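Local coordinates for protein leucyl-tRNA synthetase (PDB 3PZ6) that probably attaches leucine to its tRNA at the expense of ATP, and is represented here by its CP1 editing domain alone, at residues A108-I111 and E115-I118; T91-T96 and M274-F279; Y58-N63 and Q166-P171; L83-R88 and I302-P307. The protein carries 2 engineered substitutions. One frame throughout, in Å; residues are numbered along the deposited sequence.

Contact 1 (A108-I111 and E115-I118); sequences AYYI and EVII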
loop_
_atom_site.group_PDB
_atom_site.type_symbol
_atom_site.label_atom_id
_atom_site.label_comp_id
_atom_site.label_asym_id
_atom_site.label_seq_id
_atom_site.Cartn_x
_atom_site.Cartn_y
_atom_site.Cartn_z
ATOM N N ALA A 108 13.199 6.565 8.113
ATOM C CA ALA A 108 13.291 7.268 6.839
ATOM C C ALA A 108 14.735 7.232 6.335
ATOM O O ALA A 108 15.663 7.601 7.058
ATOM C CB ALA A 108 12.797 8.703 6.984
ATOM N N TYR A 109 14.916 6.772 5.100
ATOM C CA TYR A 109 16.245 6.628 4.509
ATOM C C TYR A 109 16.301 7.257 3.121
ATOM O O TYR A 109 15.262 7.493 2.499
ATOM C CB TYR A 109 16.623 5.150 4.383
ATOM C CG TYR A 109 16.526 4.347 5.656
ATOM C CD1 TYR A 109 17.640 4.171 6.480
ATOM C CD2 TYR A 109 15.329 3.738 6.024
ATOM C CE1 TYR A 109 17.556 3.415 7.653
ATOM C CE2 TYR A 109 15.235 2.986 7.188
ATOM C CZ TYR A 109 16.347 2.829 7.997
ATOM O OH TYR A 109 16.241 2.082 9.145
ATOM N N TYR A 110 17.518 7.525 2.650
ATOM C CA TYR A 110 17.759 7.867 1.257
ATOM C C TYR A 110 18.107 6.595 0.483
ATOM O O TYR A 110 18.857 5.743 0.974
ATOM C CB TYR A 110 18.915 8.863 1.132
ATOM C CG TYR A 110 18.592 10.298 1.497
ATOM C CD1 TYR A 110 17.756 11.075 0.697
ATOM C CD2 TYR A 110 19.155 10.891 2.621
ATOM C CE1 TYR A 110 17.469 12.396 1.026
ATOM C CE2 TYR A 110 18.874 12.212 2.956
ATOM C CZ TYR A 110 18.031 12.953 2.158
ATOM O OH TYR A 110 17.753 14.257 2.492
ATOM N N ILE A 111 17.544 6.461 -0.717
ATOM C CA ILE A 111 17.942 5.409 -1.658
ATOM C C ILE A 111 18.838 6.036 -2.730
ATOM O O ILE A 111 19.826 5.441 -3.159
ATOM C CB ILE A 111 16.708 4.726 -2.306
ATOM C CG1 ILE A 111 15.911 3.935 -1.264
ATOM C CG2 ILE A 111 17.110 3.827 -3.489
ATOM C CD1 ILE A 111 16.565 2.631 -0.792
ATOM N N GLU A 115 15.034 11.493 -3.188
ATOM C CA GLU A 115 14.084 10.395 -2.982
ATOM C C GLU A 115 14.292 9.592 -1.684
ATOM O O GLU A 115 15.353 8.997 -1.456
ATOM C CB GLU A 115 14.049 9.505 -4.225
ATOM C CG GLU A 115 13.147 8.305 -4.138
ATOM C CD GLU A 115 13.935 7.026 -4.019
ATOM O OE1 GLU A 115 14.206 6.404 -5.073
ATOM O OE2 GLU A 115 14.305 6.657 -2.883
ATOM N N VAL A 116 13.250 9.589 -0.850
ATOM C CA VAL A 116 13.282 8.994 0.492
ATOM C C VAL A 116 12.257 7.869 0.631
ATOM O O VAL A 116 11.090 8.039 0.277
ATOM C CB VAL A 116 13.014 10.075 1.585
ATOM C CG1 VAL A 116 12.697 9.449 2.948
ATOM C CG2 VAL A 116 14.187 11.021 1.698
ATOM N N ILE A 117 12.687 6.723 1.147
ATOM C CA ILE A 117 11.744 5.650 1.450
ATOM C C ILE A 117 11.612 5.413 2.948
ATOM O O ILE A 117 12.555 5.629 3.708
ATOM C CB ILE A 117 12.079 4.320 0.734
ATOM C CG1 ILE A 117 13.466 3.825 1.132
ATOM C CG2 ILE A 117 11.955 4.475 -0.772
ATOM C CD1 ILE A 117 13.603 2.338 1.077
ATOM N N ILE A 118 10.425 4.981 3.360
ATOM C CA ILE A 118 10.171 4.626 4.745
ATOM C C ILE A 118 9.929 3.128 4.805
ATOM O O ILE A 118 9.016 2.611 4.159
ATOM C CB ILE A 118 8.979 5.405 5.335
ATOM C CG1 ILE A 118 9.225 6.912 5.231
ATOM C CG2 ILE A 118 8.751 5.007 6.790
ATOM C CD1 ILE A 118 7.994 7.752 5.406
#

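Contact 2 (T91-T96 and M274-F279); sequences TMVGQT and MKMGPF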
loop_
_atom_site.group_PDB
_atom_site.type_symbol
_atom_site.label_atom_id
_atom_site.label_comp_id
_atom_site.label_asym_id
_atom_site.label_seq_id
_atom_site.Cartn_x
_atom_site.Cartn_y
_atom_site.Cartn_z
ATOM N N THR A 91 -2.004 -7.716 -8.936
ATOM C CA THR A 91 -3.109 -7.287 -8.088
ATOM C C THR A 91 -3.032 -5.797 -7.730
ATOM O O THR A 91 -3.930 -5.271 -7.059
ATOM C CB THR A 91 -3.195 -8.114 -6.773
ATOM O OG1 THR A 91 -1.976 -7.977 -6.044
ATOM C CG2 THR A 91 -3.461 -9.591 -7.041
ATOM N N MET A 92 -1.975 -5.123 -8.192
ATOM C CA MET A 92 -1.699 -3.734 -7.805
ATOM C C MET A 92 -2.750 -2.700 -8.221
ATOM O O MET A 92 -2.855 -1.634 -7.614
ATOM C CB MET A 92 -0.296 -3.303 -8.245
ATOM C CG MET A 92 0.844 -3.843 -7.364
ATOM S SD MET A 92 0.588 -3.621 -5.578
ATOM C CE MET A 92 0.047 -5.262 -5.112
ATOM N N VAL A 93 -3.535 -3.016 -9.240
ATOM C CA VAL A 93 -4.609 -2.129 -9.671
ATOM C C VAL A 93 -5.848 -2.213 -8.755
ATOM O O VAL A 93 -6.784 -1.427 -8.895
ATOM C CB VAL A 93 -4.963 -2.370 -11.172
ATOM C CG1 VAL A 93 -5.321 -3.831 -11.420
ATOM C CG2 VAL A 93 -6.079 -1.434 -11.647
ATOM N N GLY A 94 -5.836 -3.153 -7.811
ATOM C CA GLY A 94 -6.970 -3.372 -6.906
ATOM C C GLY A 94 -6.790 -2.855 -5.489
ATOM O O GLY A 94 -7.625 -3.121 -4.618
ATOM N N GLN A 95 -5.710 -2.115 -5.256
ATOM C CA GLN A 95 -5.412 -1.528 -3.943
ATOM C C GLN A 95 -6.479 -0.569 -3.425
ATOM O O GLN A 95 -6.836 0.405 -4.094
ATOM C CB GLN A 95 -4.089 -0.780 -3.989
ATOM C CG GLN A 95 -2.875 -1.657 -4.093
ATOM C CD GLN A 95 -1.663 -0.845 -4.389
ATOM O OE1 GLN A 95 -1.464 -0.390 -5.518
ATOM N NE2 GLN A 95 -0.849 -0.620 -3.371
ATOM N N THR A 96 -6.962 -0.847 -2.219
ATOM C CA THR A 96 -7.940 0.004 -1.549
ATOM C C THR A 96 -7.313 0.806 -0.406
ATOM O O THR A 96 -7.876 1.803 0.052
ATOM C CB THR A 96 -9.056 -0.840 -0.944
ATOM O OG1 THR A 96 -8.470 -1.777 -0.043
ATOM C CG2 THR A 96 -9.820 -1.578 -2.021
ATOM N N MET A 274 -7.280 -11.029 -15.989
ATOM C CA MET A 274 -7.331 -9.615 -15.673
ATOM C C MET A 274 -8.568 -8.976 -16.285
ATOM O O MET A 274 -8.897 -9.219 -17.445
ATOM C CB MET A 274 -6.065 -8.912 -16.165
ATOM C CG MET A 274 -4.795 -9.393 -15.478
ATOM S SD MET A 274 -4.721 -9.034 -13.705
ATOM C CE MET A 274 -4.531 -7.256 -13.690
ATOM N N LYS A 275 -9.253 -8.162 -15.495
ATOM C CA LYS A 275 -10.491 -7.528 -15.941
ATOM C C LYS A 275 -10.352 -6.021 -15.900
ATOM O O LYS A 275 -11.164 -5.299 -16.467
ATOM C CB LYS A 275 -11.660 -7.977 -15.060
ATOM C CG LYS A 275 -12.015 -9.450 -15.188
ATOM C CD LYS A 275 -13.154 -9.674 -16.171
ATOM C CE LYS A 275 -12.676 -9.782 -17.590
ATOM N NZ LYS A 275 -13.751 -9.289 -18.475
ATOM N N MET A 276 -9.314 -5.567 -15.209
ATOM C CA MET A 276 -9.007 -4.152 -15.067
ATOM C C MET A 276 -7.520 -3.934 -15.293
ATOM O O MET A 276 -6.734 -4.882 -15.278
ATOM C CB MET A 276 -9.402 -3.653 -13.673
ATOM C CG MET A 276 -10.904 -3.538 -13.447
ATOM S SD MET A 276 -11.357 -3.157 -11.740
ATOM C CE MET A 276 -10.558 -1.552 -11.527
ATOM N N GLY A 277 -7.145 -2.680 -15.497
ATOM C CA GLY A 277 -5.756 -2.310 -15.695
ATOM C C GLY A 277 -5.360 -2.376 -17.157
ATOM O O GLY A 277 -6.197 -2.661 -18.010
ATOM N N PRO A 278 -4.076 -2.113 -17.455
ATOM C CA PRO A 278 -3.601 -2.031 -18.843
ATOM C C PRO A 278 -3.543 -3.382 -19.550
ATOM O O PRO A 278 -3.467 -3.428 -20.771
ATOM C CB PRO A 278 -2.190 -1.445 -18.699
ATOM C CG PRO A 278 -2.172 -0.828 -17.319
ATOM C CD PRO A 278 -3.010 -1.755 -16.504
ATOM N N PHE A 279 -3.588 -4.465 -18.789
ATOM C CA PHE A 279 -3.553 -5.798 -19.373
ATOM C C PHE A 279 -4.900 -6.501 -19.286
ATOM O O PHE A 279 -4.959 -7.727 -19.196
ATOM C CB PHE A 279 -2.447 -6.638 -18.721
ATOM C CG PHE A 279 -1.077 -6.023 -18.843
ATOM C CD1 PHE A 279 -0.514 -5.786 -20.095
ATOM C CD2 PHE A 279 -0.359 -5.671 -17.713
ATOM C CE1 PHE A 279 0.741 -5.209 -20.217
ATOM C CE2 PHE A 279 0.903 -5.099 -17.828
ATOM C CZ PHE A 279 1.453 -4.868 -19.087
#

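Contact 3 (Y58-N63 and Q166-P171); sequences YSNPKN and QIFVLP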
loop_
_atom_site.group_PDB
_atom_site.type_symbol
_atom_site.label_atom_id
_atom_site.label_comp_id
_atom_site.label_asym_id
_atom_site.label_seq_id
_atom_site.Cartn_x
_atom_site.Cartn_y
_atom_site.Cartn_z
ATOM N N TYR A 58 -9.122 19.163 0.656
ATOM C CA TYR A 58 -8.704 18.198 1.660
ATOM C C TYR A 58 -7.202 18.274 1.934
ATOM O O TYR A 58 -6.406 18.529 1.031
ATOM C CB TYR A 58 -9.115 16.775 1.251
ATOM C CG TYR A 58 -8.621 15.718 2.209
ATOM C CD1 TYR A 58 -9.269 15.493 3.422
ATOM C CD2 TYR A 58 -7.483 14.967 1.918
ATOM C CE1 TYR A 58 -8.806 14.537 4.313
ATOM C CE2 TYR A 58 -7.012 14.012 2.798
ATOM C CZ TYR A 58 -7.678 13.801 3.993
ATOM O OH TYR A 58 -7.209 12.851 4.865
ATOM N N SER A 59 -6.836 18.050 3.193
ATOM C CA SER A 59 -5.443 18.012 3.618
ATOM C C SER A 59 -5.291 17.020 4.765
ATOM O O SER A 59 -6.082 17.027 5.713
ATOM C CB SER A 59 -4.982 19.405 4.051
ATOM O OG SER A 59 -3.570 19.472 4.133
ATOM N N ASN A 60 -4.279 16.162 4.673
ATOM C CA ASN A 60 -4.033 15.155 5.699
ATOM C C ASN A 60 -2.935 15.582 6.665
ATOM O O ASN A 60 -1.781 15.743 6.261
ATOM C CB ASN A 60 -3.701 13.801 5.071
ATOM C CG ASN A 60 -3.869 12.648 6.046
ATOM O OD1 ASN A 60 -4.756 11.814 5.886
ATOM N ND2 ASN A 60 -3.021 12.599 7.057
ATOM N N PRO A 61 -3.293 15.750 7.952
ATOM C CA PRO A 61 -2.396 16.232 9.002
ATOM C C PRO A 61 -1.280 15.261 9.382
ATOM O O PRO A 61 -0.247 15.693 9.892
ATOM C CB PRO A 61 -3.332 16.440 10.190
ATOM C CG PRO A 61 -4.462 15.498 9.944
ATOM C CD PRO A 61 -4.652 15.505 8.467
ATOM N N LYS A 62 -1.485 13.969 9.158
ATOM C CA LYS A 62 -0.437 12.989 9.418
ATOM C C LYS A 62 0.693 13.127 8.398
ATOM O O LYS A 62 1.862 12.968 8.740
ATOM C CB LYS A 62 -0.986 11.558 9.419
ATOM C CG LYS A 62 -2.168 11.320 10.348
ATOM C CD LYS A 62 -1.860 11.687 11.794
ATOM C CE LYS A 62 -0.923 10.696 12.461
ATOM N NZ LYS A 62 -1.603 9.396 12.676
ATOM N N ASN A 63 0.329 13.425 7.151
ATOM C CA ASN A 63 1.300 13.669 6.087
ATOM C C ASN A 63 2.160 14.896 6.385
ATOM O O ASN A 63 3.386 14.842 6.262
ATOM C CB ASN A 63 0.608 13.826 4.726
ATOM C CG ASN A 63 -0.122 12.566 4.280
ATOM O OD1 ASN A 63 -0.769 11.889 5.078
ATOM N ND2 ASN A 63 -0.036 12.259 2.994
ATOM N N GLN A 166 -6.063 8.568 -4.250
ATOM C CA GLN A 166 -5.292 8.368 -3.030
ATOM C C GLN A 166 -5.902 7.238 -2.216
ATOM O O GLN A 166 -7.050 6.880 -2.419
ATOM C CB GLN A 166 -5.227 9.648 -2.189
ATOM C CG GLN A 166 -6.527 10.052 -1.491
ATOM C CD GLN A 166 -7.392 10.925 -2.367
ATOM O OE1 GLN A 166 -6.910 11.890 -2.964
ATOM N NE2 GLN A 166 -8.672 10.590 -2.461
ATOM N N ILE A 167 -5.121 6.681 -1.298
ATOM C CA ILE A 167 -5.627 5.691 -0.344
ATOM C C ILE A 167 -5.053 5.969 1.039
ATOM O O ILE A 167 -4.121 6.750 1.173
ATOM C CB ILE A 167 -5.331 4.230 -0.785
ATOM C CG1 ILE A 167 -3.835 4.022 -1.043
ATOM C CG2 ILE A 167 -6.171 3.851 -2.007
ATOM C CD1 ILE A 167 -3.463 2.596 -1.463
ATOM N N PHE A 168 -5.604 5.324 2.060
ATOM C CA PHE A 168 -5.162 5.546 3.426
ATOM C C PHE A 168 -4.292 4.419 3.982
ATOM O O PHE A 168 -4.487 3.251 3.668
ATOM C CB PHE A 168 -6.368 5.776 4.335
ATOM C CG PHE A 168 -7.011 7.112 4.152
ATOM C CD1 PHE A 168 -6.688 8.169 4.994
ATOM C CD2 PHE A 168 -7.938 7.324 3.137
ATOM C CE1 PHE A 168 -7.282 9.417 4.830
ATOM C CE2 PHE A 168 -8.527 8.571 2.960
ATOM C CZ PHE A 168 -8.205 9.617 3.810
ATOM N N VAL A 169 -3.329 4.792 4.812
ATOM C CA VAL A 169 -2.506 3.841 5.533
ATOM C C VAL A 169 -3.310 3.356 6.735
ATOM O O VAL A 169 -3.705 4.154 7.578
ATOM C CB VAL A 169 -1.203 4.511 6.042
ATOM C CG1 VAL A 169 -0.400 3.544 6.898
ATOM C CG2 VAL A 169 -0.371 5.038 4.887
ATOM N N LEU A 170 -3.538 2.053 6.817
ATOM C CA LEU A 170 -4.428 1.510 7.829
ATOM C C LEU A 170 -3.729 0.499 8.756
ATOM O O LEU A 170 -2.647 -0.006 8.423
ATOM C CB LEU A 170 -5.661 0.899 7.163
ATOM C CG LEU A 170 -6.548 1.809 6.311
ATOM C CD1 LEU A 170 -7.800 1.039 5.922
ATOM C CD2 LEU A 170 -6.926 3.103 7.039
ATOM N N PRO A 171 -4.339 0.214 9.923
ATOM C CA PRO A 171 -3.725 -0.638 10.925
ATOM C C PRO A 171 -3.902 -2.138 10.682
ATOM O O PRO A 171 -5.027 -2.626 10.538
ATOM C CB PRO A 171 -4.439 -0.213 12.221
ATOM C CG PRO A 171 -5.754 0.238 11.785
ATOM C CD PRO A 171 -5.593 0.812 10.413
#

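Contact 4 (L83-R88 and I302-P307); sequences LAATLR and IVYSEP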
loop_
_atom_site.group_PDB
_atom_site.type_symbol
_atom_site.label_atom_id
_atom_site.label_comp_id
_atom_site.label_asym_id
_atom_site.label_seq_id
_atom_site.Cartn_x
_atom_site.Cartn_y
_atom_site.Cartn_z
ATOM N N LEU A 83 7.431 1.984 1.252
ATOM C CA LEU A 83 7.741 0.832 0.410
ATOM C C LEU A 83 7.070 -0.419 0.952
ATOM O O LEU A 83 7.284 -0.800 2.101
ATOM C CB LEU A 83 9.255 0.630 0.251
ATOM C CG LEU A 83 9.704 -0.230 -0.936
ATOM C CD1 LEU A 83 9.801 0.614 -2.202
ATOM C CD2 LEU A 83 11.034 -0.929 -0.665
ATOM N N ALA A 84 6.236 -1.033 0.118
ATOM C CA ALA A 84 5.450 -2.191 0.509
ATOM C C ALA A 84 5.792 -3.384 -0.363
ATOM O O ALA A 84 5.549 -3.364 -1.567
ATOM C CB ALA A 84 3.968 -1.874 0.404
ATOM N N ALA A 85 6.362 -4.419 0.248
ATOM C CA ALA A 85 6.733 -5.630 -0.482
ATOM C C ALA A 85 5.491 -6.346 -0.979
ATOM O O ALA A 85 4.469 -6.376 -0.290
ATOM C CB ALA A 85 7.557 -6.562 0.395
ATOM N N THR A 86 5.583 -6.907 -2.182
ATOM C CA THR A 86 4.530 -7.748 -2.735
ATOM C C THR A 86 5.120 -8.800 -3.666
ATOM O O THR A 86 6.134 -8.571 -4.334
ATOM C CB THR A 86 3.427 -6.923 -3.474
ATOM O OG1 THR A 86 2.404 -7.803 -3.956
ATOM C CG2 THR A 86 4.001 -6.147 -4.644
ATOM N N LEU A 87 4.477 -9.957 -3.691
ATOM C CA LEU A 87 4.835 -11.021 -4.606
ATOM C C LEU A 87 3.821 -11.090 -5.741
ATOM O O LEU A 87 3.947 -11.911 -6.648
ATOM C CB LEU A 87 4.891 -12.362 -3.864
ATOM C CG LEU A 87 6.065 -12.589 -2.902
ATOM C CD1 LEU A 87 5.817 -13.826 -2.048
ATOM C CD2 LEU A 87 7.390 -12.705 -3.661
ATOM N N ARG A 88 2.823 -10.209 -5.685
ATOM C CA ARG A 88 1.695 -10.247 -6.616
ATOM C C ARG A 88 1.464 -8.902 -7.300
ATOM O O ARG A 88 0.482 -8.226 -7.002
ATOM C CB ARG A 88 0.418 -10.678 -5.891
ATOM C CG ARG A 88 0.492 -12.023 -5.180
ATOM C CD ARG A 88 -0.909 -12.541 -4.907
ATOM N NE ARG A 88 -1.596 -12.827 -6.164
ATOM C CZ ARG A 88 -2.892 -13.102 -6.286
ATOM N NH1 ARG A 88 -3.686 -13.129 -5.218
ATOM N NH2 ARG A 88 -3.398 -13.349 -7.492
ATOM N N ILE A 302 10.742 -0.882 -6.464
ATOM C CA ILE A 302 12.137 -1.234 -6.250
ATOM C C ILE A 302 12.202 -2.749 -6.078
ATOM O O ILE A 302 11.519 -3.317 -5.225
ATOM C CB ILE A 302 12.706 -0.534 -4.996
ATOM C CG1 ILE A 302 12.846 0.973 -5.238
ATOM C CG2 ILE A 302 14.055 -1.146 -4.590
ATOM C CD1 ILE A 302 12.994 1.796 -3.968
ATOM N N VAL A 303 13.010 -3.407 -6.902
ATOM C CA VAL A 303 13.136 -4.860 -6.838
ATOM C C VAL A 303 14.314 -5.207 -5.942
ATOM O O VAL A 303 15.400 -4.656 -6.105
ATOM C CB VAL A 303 13.313 -5.496 -8.244
ATOM C CG1 VAL A 303 13.317 -7.019 -8.155
ATOM C CG2 VAL A 303 12.214 -5.032 -9.195
ATOM N N TYR A 304 14.088 -6.106 -4.986
ATOM C CA TYR A 304 15.149 -6.558 -4.082
ATOM C C TYR A 304 15.021 -8.042 -3.716
ATOM O O TYR A 304 14.158 -8.743 -4.247
ATOM C CB TYR A 304 15.235 -5.657 -2.834
ATOM C CG TYR A 304 14.124 -5.820 -1.811
ATOM C CD1 TYR A 304 14.358 -6.486 -0.609
ATOM C CD2 TYR A 304 12.853 -5.285 -2.031
ATOM C CE1 TYR A 304 13.353 -6.628 0.342
ATOM C CE2 TYR A 304 11.844 -5.422 -1.087
ATOM C CZ TYR A 304 12.101 -6.095 0.096
ATOM O OH TYR A 304 11.106 -6.244 1.031
ATOM N N SER A 305 15.895 -8.520 -2.829
ATOM C CA SER A 305 15.894 -9.924 -2.406
ATOM C C SER A 305 16.258 -10.094 -0.929
ATOM O O SER A 305 16.880 -9.217 -0.330
ATOM C CB SER A 305 16.817 -10.762 -3.303
ATOM O OG SER A 305 17.898 -9.992 -3.799
ATOM N N GLU A 306 15.851 -11.222 -0.348
ATOM C CA GLU A 306 16.094 -11.528 1.067
ATOM C C GLU A 306 16.269 -13.035 1.301
ATOM O O GLU A 306 15.721 -13.846 0.547
ATOM C CB GLU A 306 14.949 -10.993 1.928
ATOM N N PRO A 307 17.043 -13.414 2.340
ATOM C CA PRO A 307 17.087 -14.813 2.799
ATOM C C PRO A 307 15.772 -15.245 3.453
ATOM O O PRO A 307 15.243 -16.317 3.143
ATOM C CB PRO A 307 18.207 -14.809 3.847
ATOM C CG PRO A 307 19.038 -13.612 3.523
ATOM C CD PRO A 307 18.075 -12.590 2.998
#

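Contact 1 (A108-I111 and E115-I118)
Ala108, Tyr109 and Tyr110 run antiparallel to Val116, Ile117 and Ile118, and the two strands form a β-hairpin within the mixed sheet of the editing domain. Their N-to-C directions make an angle of 143°, antiparallel with a marked twist. Tyr109 and Ile117 are the hydrogen-bonded pair: Tyr109 N reaches Ile117 O at 3.0 Å, almost straight at hydrogen (167°), and Ile117 N returns a bond to Tyr109 O, also 3.0 Å but more bent. Towards the turn the ladder loosens, since Ile111 N to Glu115 O is a weak bond of 3.4 Å and the chain changes direction at Ile111.

The side chains sort onto two faces. Ala108, Tyr110, Val116 and Ile118 share one. There Val116, β-branched as suits an extended strand, puts CG2 3.6 Å from Tyr110 CE1, while Ile144 of the adjoining strand touches both residues. The small Ala108 fits beside them, its CB 4.1 Å from Val116 CG1. Tyr109 and Ile117 lie on the other face, where they pack on helix 121-128. Ile111, although past the strand pairing, joins this apolar cluster: its CG1 and CD1 branch crosses that of Ile117, and both isoleucines touch Met127. Ile117 CG1 occupies the position between the backbone N and the carbonyl carbon (chi1 60°), which carries CD1 to the methyl end of Ile111. Between the strands runs a bent CA-H...O contact, Val116 CA to Tyr109 O 3.2 Å.

Contact 2 (T91-T96 and M274-F279)
Val93 lays its two methyls over one face of the flat peptide group that joins Met276 to Gly277; no aromatic ring takes part. CG1 stands 4.2 Å from Met276 O, while CG2 is equally far from Gly277 CA. Beyond the carbonyl oxygen comes the methyl of Met274, whose CE lies 4.2 Å from Val93 CG1 after its chain folds back at chi2 and chi3. A chi1 of 56° turns both valine methyls onto the opposing loop. Met276 contributes the root of its side chain, CB, 4.5 Å from Val93 CG2.

Gly277 suits its place because its backbone, with phi at 89°, would jam a side chain against the preceding carbonyl oxygen. Within the other segment, Gly94 N bonds to Thr91 O at 2.9 Å and closes the turn that carries Val93. Pro163 and Ile228 also touch that valine. Thr91 closes the threonine-rich sequence that, in related LeuRS editing domains, lines the hydrolytic pocket, and the rest of T91-T96 follows on from it. No hydrogen bond crosses this contact, so the two loops meet by shape and apolar packing alone: a branched valine against the methyl of Met274, the CB of Met276 and the bare backbone of Gly277.

Contact 3 (Y58-N63 and Q166-P171)
Tyr58 and Phe168 form the aromatic part of this contact, their side chains coming from opposite directions. The hydroxyl of Tyr58 meets the edge of the Phe168 ring near its plane, with OH 3.4 Å from CE1 and 3.5 Å from CZ. The two rings approach more loosely, Tyr58 CZ lying 4.2 Å from Phe168 CZ. Tyr58 has CG anti to its backbone N (chi1 176°), an extended pose that sends the phenol across to the strand.

The second kind of contact is amide against ring. Asn60 brings its side-chain amide obliquely to the Phe168 ring, near CE1, the two planes 49° apart. Asn60 occupies the N-cap position of helix 61-71, a place that favours a short polar side chain.

Polar bonds secure the helix start to the rest of the fold. Asn63 ND2 donates to the carbonyls of Thr156 and Ile19, while Lys62 NZ binds those of Ser150 and Leu153. Thr156, on the strand next to 167-171, is touched by Tyr58, Asn60 and Phe168 alike, so the contact joins the helix entry to the sheet.

The edge of a phenyl ring carries slightly positive hydrogens. Phe168 can therefore take the Tyr58 hydroxyl oxygen at its edge in a buried setting, probably with a weak electrostatic gain, while its carbon skeleton still serves the apolar packing.

Contact 4 (L83-R88 and I302-P307)
Leu83 and Ala85 meet Ile302 and Tyr304 within the mixed β-sheet of the editing domain, reaching past the strand that separates them. Strand 10-18 lies in the middle: Ala84 and Thr86 bond to its Ile14 and Ile12, and Ile302 and Tyr304 to Gly13 and Tyr11. No hydrogen bond joins the outer strands to each other, so their contact is made by side chains. Leu83 and Ile302 cross at about a right angle, CD1 against CD1 at 3.8 Å. Long apolar side chains suit the gap, since the nearest CA atoms, those of Leu83 and Ile302, are 8.2 Å apart.

Tyr304 spans the gap with its ring. A chi1 of 73° swings that ring towards strand 79-86, and the hydroxyl arrives at the small Ala85, OH to CB 3.6 Å. Thr181 adjoins this pair: its OG1 is hydrogen-bonded to Leu83 O, and its side chain touches Tyr304. Where strand 79-86 ends, Thr86 OG1 accepts from Arg88 N at 3.0 Å, an ST turn. Strands 79-86 and 301-305 thus both pair antiparallel with 10-18 in the mixed sheet of the CP1 editing domain, and their side chains meet across one face of that central strand.

How the contacts relate
Contacts 1 and 3 are buried, whereas contacts 2 and 4 are only partly so. Contacts 1, 3 and 4 all reach the large mixed sheet but use it differently: contact 1 pairs adjacent strands through backbone bonds, contact 4 joins strands that are not neighbours by side chains, and contact 3 sets a helix start against a strand. Contact 2 links two loops with no bond across. Contacts 1 and 4 touch where Ile117 CG2 lies 4.3 Å from Ile302 CD1. Contact 2 meets contact 4 through Met92 and Thr86, and contact 3 through Thr96 and Ile167, while contacts 1 and 2 lie on opposite sides of the chain's centre.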